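Local structure of nicotinamide-nucleotide adenylyltransferase NadR family / Ribosylnicotinamide kinase (Lactococcus lactis subsp. cremoris, 6GYE) at residues Gly17-Thr22 against Val44-Ser49; Ser118-Val123 against Ala144-Asp149. The protein probably phosphorylates nicotinamide riboside through a P-loop kinase domain, and probably transfers adenylyl groups to nicotinamide mononucleotide in a second, nucleotidyltransferase-like domain. One frame throughout, in Å; residues are numbered along the deposited sequence.

Both contacts lie in the N-terminal five-stranded parallel sheet, which has the Rossmann-like strand order 3-2-1-4-5, and their centres are about 11 Å apart. Contact 1 pairs strand 15-21 with strand 43-50, joined through helix 28-40; contact 2, later in the chain, pairs strand 118-123 with strand 142-147, joined through helix 126-133. Strands 15-21 and 118-123 are neighbours, so the two beta-alpha-beta units adjoin in one sheet: Ile18 N lies 2.9 Å from Thr120 O, a probable hydrogen bond, and Ile18 CD1 packs on Val119 CG1. Contact 1 ends at a sulfate, and Arg150, just beyond contact 2, also binds that ion, so the end of strand 15-21 and the loop after strand 142-147 reach the same anion.

Contact 1: residues Gly17-Thr22 against Val44-Ser49; sequences GIYFGT and VLLVVS. With SO4 (sulfate ion), chain E.
Val44 opens the pairing with a CA-H...O contact from its CA to Gly17 O, and the next amide, Leu45 N, donates to that same oxygen at 2.8 Å. Leu45 O then accepts Tyr19 N, which comes in tilted 18° from the carbonyl plane. At Leu46 the CD2 methyl reaches across to Tyr19 CB (3.7 Å) and, obliquely, toward ring atom CD1; Tyr19 CG stands anti to its backbone N (chi1 -175°), and the ring runs on toward helix 28-40, where the hydroxyl hydrogen-bonds Gln33. Val47 lies on the opposite face. Its amide gives a short, straight bond to Tyr19 O (2.7 Å, 171°) and its carbonyl receives Gly21 N, while its CB and CG1 lie alongside the CD1-CE1 side of Phe20 and CG2 meets Ile18 CG2 at 4.0 Å. Beyond Val48, Ser49 N closes the ladder on Gly21 O at 3.1 Å. Here the first strand of the beta-alpha-beta unit gives out, and Thr22 turns to the sulfate: its N and OG1 both donate to O3, OG1 at 2.7 Å. The backbone ladder thus holds the strand in register, with apolar contacts on both faces, and its end presents amides of Thr22 and Phe23 and a hydroxyl, with His30 and Arg150 adding basic groups from elsewhere in the fold; the sulfate, probably from the crystallisation liquor, may mark a phosphate position, as in nucleotidyltransferases of this fold.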
loop_
_atom_site.group_PDB
_atom_site.type_symbol
_atom_site.label_atom_id
_atom_site.label_comp_id
_atom_site.label_asym_id
_atom_site.label_seq_id
_atom_site.Cartn_x
_atom_site.Cartn_y
_atom_site.Cartn_z
ATOM N N GLY A 17 1.720 -9.723 -28.860
ATOM C CA GLY A 17 0.638 -8.818 -28.499
ATOM C C GLY A 17 1.152 -7.701 -27.607
ATOM O O GLY A 17 1.985 -7.931 -26.728
ATOM N N ILE A 18 0.648 -6.497 -27.835
ATOM C CA ILE A 18 1.030 -5.315 -27.071
ATOM C C ILE A 18 -0.205 -4.864 -26.311
ATOM O O ILE A 18 -1.234 -4.528 -26.919
ATOM C CB ILE A 18 1.577 -4.184 -27.963
ATOM C CG1 ILE A 18 3.012 -4.422 -28.456
ATOM C CG2 ILE A 18 1.670 -2.902 -27.169
ATOM C CD1 ILE A 18 3.380 -5.771 -28.946
ATOM N N TYR A 19 -0.109 -4.851 -24.984
ATOM C CA TYR A 19 -1.238 -4.520 -24.122
ATOM C C TYR A 19 -0.861 -3.306 -23.293
ATOM O O TYR A 19 0.191 -3.302 -22.647
ATOM C CB TYR A 19 -1.621 -5.704 -23.223
ATOM C CG TYR A 19 -2.863 -5.487 -22.392
ATOM C CD1 TYR A 19 -2.804 -4.841 -21.163
ATOM C CD2 TYR A 19 -4.093 -5.940 -22.830
ATOM C CE1 TYR A 19 -3.948 -4.641 -20.416
ATOM C CE2 TYR A 19 -5.221 -5.747 -22.097
ATOM C CZ TYR A 19 -5.159 -5.093 -20.894
ATOM O OH TYR A 19 -6.328 -4.913 -20.163
ATOM N N PHE A 20 -1.704 -2.275 -23.342
ATOM C CA PHE A 20 -1.458 -0.984 -22.714
ATOM C C PHE A 20 -2.258 -0.821 -21.437
ATOM O O PHE A 20 -3.354 -1.371 -21.296
ATOM C CB PHE A 20 -1.859 0.169 -23.630
ATOM C CG PHE A 20 -1.035 0.305 -24.854
ATOM C CD1 PHE A 20 0.116 1.063 -24.837
ATOM C CD2 PHE A 20 -1.440 -0.267 -26.042
ATOM C CE1 PHE A 20 0.864 1.232 -25.987
ATOM C CE2 PHE A 20 -0.691 -0.106 -27.204
ATOM C CZ PHE A 20 0.453 0.646 -27.173
ATOM N N GLY A 21 -1.726 -0.010 -20.530
ATOM C CA GLY A 21 -2.503 0.437 -19.385
ATOM C C GLY A 21 -1.702 1.432 -18.575
ATOM O O GLY A 21 -0.484 1.551 -18.736
ATOM N N THR A 22 -2.415 2.152 -17.700
ATOM C CA THR A 22 -1.752 2.917 -16.640
ATOM C C THR A 22 -1.554 2.081 -15.365
ATOM O O THR A 22 -0.555 2.257 -14.657
ATOM C CB THR A 22 -2.524 4.201 -16.320
ATOM O OG1 THR A 22 -3.904 3.899 -16.151
ATOM C CG2 THR A 22 -2.396 5.211 -17.448
ATOM N N VAL A 44 3.564 -11.566 -25.009
ATOM C CA VAL A 44 2.854 -10.317 -24.769
ATOM C C VAL A 44 3.817 -9.322 -24.145
ATOM O O VAL A 44 4.529 -9.655 -23.188
ATOM C CB VAL A 44 1.631 -10.515 -23.850
ATOM C CG1 VAL A 44 1.001 -9.181 -23.482
ATOM C CG2 VAL A 44 0.604 -11.415 -24.505
ATOM N N LEU A 45 3.819 -8.101 -24.667
ATOM C CA LEU A 45 4.514 -6.975 -24.058
ATOM C C LEU A 45 3.481 -6.080 -23.378
ATOM O O LEU A 45 2.594 -5.536 -24.050
ATOM C CB LEU A 45 5.294 -6.193 -25.110
ATOM C CG LEU A 45 6.166 -5.042 -24.603
ATOM C CD1 LEU A 45 7.220 -5.559 -23.640
ATOM C CD2 LEU A 45 6.826 -4.317 -25.754
ATOM N N LEU A 46 3.568 -5.954 -22.048
ATOM C CA LEU A 46 2.719 -5.028 -21.310
ATOM C C LEU A 46 3.370 -3.659 -21.302
ATOM O O LEU A 46 4.541 -3.535 -20.942
ATOM C CB LEU A 46 2.487 -5.480 -19.873
ATOM C CG LEU A 46 1.821 -6.831 -19.645
ATOM C CD1 LEU A 46 1.547 -7.046 -18.144
ATOM C CD2 LEU A 46 0.554 -6.955 -20.492
ATOM N N VAL A 47 2.631 -2.637 -21.726
ATOM C CA VAL A 47 3.178 -1.286 -21.739
ATOM C C VAL A 47 2.503 -0.474 -20.642
ATOM O O VAL A 47 1.291 -0.249 -20.679
ATOM C CB VAL A 47 3.042 -0.619 -23.109
ATOM C CG1 VAL A 47 3.542 0.808 -23.037
ATOM C CG2 VAL A 47 3.866 -1.386 -24.127
ATOM N N VAL A 48 3.288 -0.079 -19.642
ATOM C CA VAL A 48 2.841 0.822 -18.586
ATOM C C VAL A 48 3.173 2.226 -19.041
ATOM O O VAL A 48 4.356 2.561 -19.186
ATOM C CB VAL A 48 3.551 0.535 -17.255
ATOM C CG1 VAL A 48 2.812 1.218 -16.119
ATOM C CG2 VAL A 48 3.725 -0.940 -17.022
ATOM N N SER A 49 2.154 3.048 -19.262
ATOM C CA SER A 49 2.401 4.423 -19.669
ATOM C C SER A 49 2.159 5.367 -18.496
ATOM O O SER A 49 1.425 5.047 -17.554
ATOM C CB SER A 49 1.531 4.802 -20.871
ATOM O OG SER A 49 0.167 4.627 -20.566
HETATM S S SO4 E . -6.094 1.726 -16.903
HETATM O O1 SO4 E . -6.661 0.489 -17.429
HETATM O O2 SO4 E . -5.742 1.582 -15.486
HETATM O O3 SO4 E . -4.921 1.998 -17.725
HETATM O O4 SO4 E . -7.044 2.833 -16.993
#

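Contact 2: residues Ser118-Val123 against Ala144-Asp149; sequences SVTFYV and AVEIAD
Glu146 lays its carboxylate beside the ring of Tyr122 at the edge of a Rossmann-like parallel sheet, where strand 142-147 is the last strand of a beta-alpha-beta unit. OE2 approaches the ring edge near its plane, 3.5 Å from Tyr122 CE1, and the carboxylate is turned 69° against the ring. Glu146 gets there with CG anti to the backbone N (chi1 172°) and an extended chain beyond. Thr120 CG2 sits over one face of the same ring, offset toward its rim, and lies 3.7 Å from Glu146 OE1. Replacing Tyr122 with an alanine would probably leave Thr120 CG2 and the Glu146 carboxylate without the ring they both rest against, and Asn41 without its hydroxyl partner. On the other face of the sheet Val145 spreads its two methyls: CG2 sits against Phe121 CB and CD2, and CG1 meets Val123 CG2 at 4.1 Å. Helix 126-133 covers this side through Leu132, Ala129 and Tyr128, and Leu104 and Ile108 of helix 95-110 pack on Phe121. What sets the register is a backbone ladder, in which Phe121 N donates to Ala144 O, Glu146 N to Phe121 O at 2.7 Å, and Val123 N to Glu146 O. Its last rung lies past the strand end: Ala148 N reaches Val123 O at 2.8 Å, tilted 32° from the carbonyl plane.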
loop_
_atom_site.group_PDB
_atom_site.type_symbol
_atom_site.label_atom_id
_atom_site.label_comp_id
_atom_site.label_asym_id
_atom_site.label_seq_id
_atom_site.Cartn_x
_atom_site.Cartn_y
_atom_site.Cartn_z
ATOM N N SER A 118 4.750 -10.562 -36.306
ATOM C CA SER A 118 3.361 -10.177 -36.525
ATOM C C SER A 118 2.876 -9.602 -35.200
ATOM O O SER A 118 2.683 -10.342 -34.229
ATOM C CB SER A 118 2.509 -11.357 -36.984
ATOM O OG SER A 118 1.160 -10.959 -37.192
ATOM N N VAL A 119 2.737 -8.284 -35.145
ATOM C CA VAL A 119 2.421 -7.568 -33.919
ATOM C C VAL A 119 0.989 -7.059 -33.970
ATOM O O VAL A 119 0.539 -6.529 -34.997
ATOM C CB VAL A 119 3.405 -6.406 -33.704
ATOM C CG1 VAL A 119 3.004 -5.606 -32.479
ATOM C CG2 VAL A 119 4.809 -6.941 -33.537
ATOM N N THR A 120 0.274 -7.218 -32.854
ATOM C CA THR A 120 -1.084 -6.712 -32.683
ATOM C C THR A 120 -1.132 -5.766 -31.486
ATOM O O THR A 120 -0.764 -6.150 -30.374
ATOM C CB THR A 120 -2.082 -7.860 -32.504
ATOM O OG1 THR A 120 -1.974 -8.760 -33.607
ATOM C CG2 THR A 120 -3.511 -7.337 -32.419
ATOM N N PHE A 121 -1.586 -4.537 -31.717
ATOM C CA PHE A 121 -1.842 -3.569 -30.655
ATOM C C PHE A 121 -3.284 -3.698 -30.158
ATOM O O PHE A 121 -4.223 -3.612 -30.951
ATOM C CB PHE A 121 -1.602 -2.147 -31.174
ATOM C CG PHE A 121 -0.158 -1.819 -31.449
ATOM C CD1 PHE A 121 0.698 -1.476 -30.417
ATOM C CD2 PHE A 121 0.337 -1.842 -32.742
ATOM C CE1 PHE A 121 2.019 -1.173 -30.669
ATOM C CE2 PHE A 121 1.670 -1.535 -33.005
ATOM C CZ PHE A 121 2.503 -1.198 -31.975
ATOM N N TYR A 122 -3.464 -3.884 -28.849
ATOM C CA TYR A 122 -4.793 -3.873 -28.233
ATOM C C TYR A 122 -5.027 -2.481 -27.657
ATOM O O TYR A 122 -4.390 -2.096 -26.676
ATOM C CB TYR A 122 -4.925 -4.973 -27.175
ATOM C CG TYR A 122 -4.689 -6.349 -27.787
ATOM C CD1 TYR A 122 -5.735 -7.074 -28.363
ATOM C CD2 TYR A 122 -3.404 -6.897 -27.846
ATOM C CE1 TYR A 122 -5.514 -8.315 -28.963
ATOM C CE2 TYR A 122 -3.177 -8.135 -28.440
ATOM C CZ TYR A 122 -4.233 -8.843 -28.994
ATOM O OH TYR A 122 -3.987 -10.067 -29.588
ATOM N N VAL A 123 -5.952 -1.740 -28.265
ATOM C CA VAL A 123 -6.126 -0.305 -28.056
ATOM C C VAL A 123 -7.567 -0.021 -27.663
ATOM O O VAL A 123 -8.498 -0.580 -28.250
ATOM C CB VAL A 123 -5.743 0.481 -29.328
ATOM C CG1 VAL A 123 -6.160 1.933 -29.223
ATOM C CG2 VAL A 123 -4.250 0.382 -29.555
ATOM N N ALA A 144 -0.841 -4.735 -36.848
ATOM C CA ALA A 144 -2.281 -4.582 -36.858
ATOM C C ALA A 144 -2.679 -3.930 -35.543
ATOM O O ALA A 144 -2.045 -4.142 -34.507
ATOM C CB ALA A 144 -3.005 -5.929 -37.047
ATOM N N VAL A 145 -3.734 -3.132 -35.596
ATOM C CA VAL A 145 -4.302 -2.490 -34.424
ATOM C C VAL A 145 -5.690 -3.070 -34.252
ATOM O O VAL A 145 -6.451 -3.158 -35.220
ATOM C CB VAL A 145 -4.341 -0.958 -34.566
ATOM C CG1 VAL A 145 -5.207 -0.352 -33.490
ATOM C CG2 VAL A 145 -2.946 -0.399 -34.474
ATOM N N GLU A 146 -5.999 -3.491 -33.043
ATOM C CA GLU A 146 -7.267 -4.111 -32.709
ATOM C C GLU A 146 -7.908 -3.328 -31.574
ATOM O O GLU A 146 -7.297 -3.141 -30.519
ATOM C CB GLU A 146 -7.012 -5.570 -32.290
ATOM C CG GLU A 146 -8.174 -6.352 -31.731
ATOM C CD GLU A 146 -7.873 -7.853 -31.634
ATOM O OE1 GLU A 146 -7.052 -8.354 -32.445
ATOM O OE2 GLU A 146 -8.466 -8.530 -30.751
ATOM N N ILE A 147 -9.139 -2.905 -31.778
ATOM C CA ILE A 147 -9.851 -2.127 -30.778
ATOM C C ILE A 147 -10.465 -3.090 -29.779
ATOM O O ILE A 147 -11.150 -4.048 -30.156
ATOM C CB ILE A 147 -10.925 -1.242 -31.438
ATOM C CG1 ILE A 147 -10.266 -0.192 -32.329
ATOM C CG2 ILE A 147 -11.874 -0.650 -30.400
ATOM C CD1 ILE A 147 -11.032 0.086 -33.554
ATOM N N ALA A 148 -10.176 -2.868 -28.506
ATOM C CA ALA A 148 -10.762 -3.630 -27.419
ATOM C C ALA A 148 -11.598 -2.683 -26.579
ATOM O O ALA A 148 -11.223 -1.528 -26.371
ATOM C CB ALA A 148 -9.684 -4.291 -26.558
ATOM N N ASP A 149 -12.714 -3.173 -26.071
ATOM C CA ASP A 149 -13.555 -2.345 -25.227
ATOM C C ASP A 149 -12.945 -2.307 -23.829
ATOM O O ASP A 149 -12.745 -3.351 -23.202
ATOM C CB ASP A 149 -14.972 -2.899 -25.210
ATOM C CG ASP A 149 -15.962 -1.930 -24.642
ATOM O OD1 ASP A 149 -15.511 -0.976 -23.971
ATOM O OD2 ASP A 149 -17.183 -2.102 -24.896
#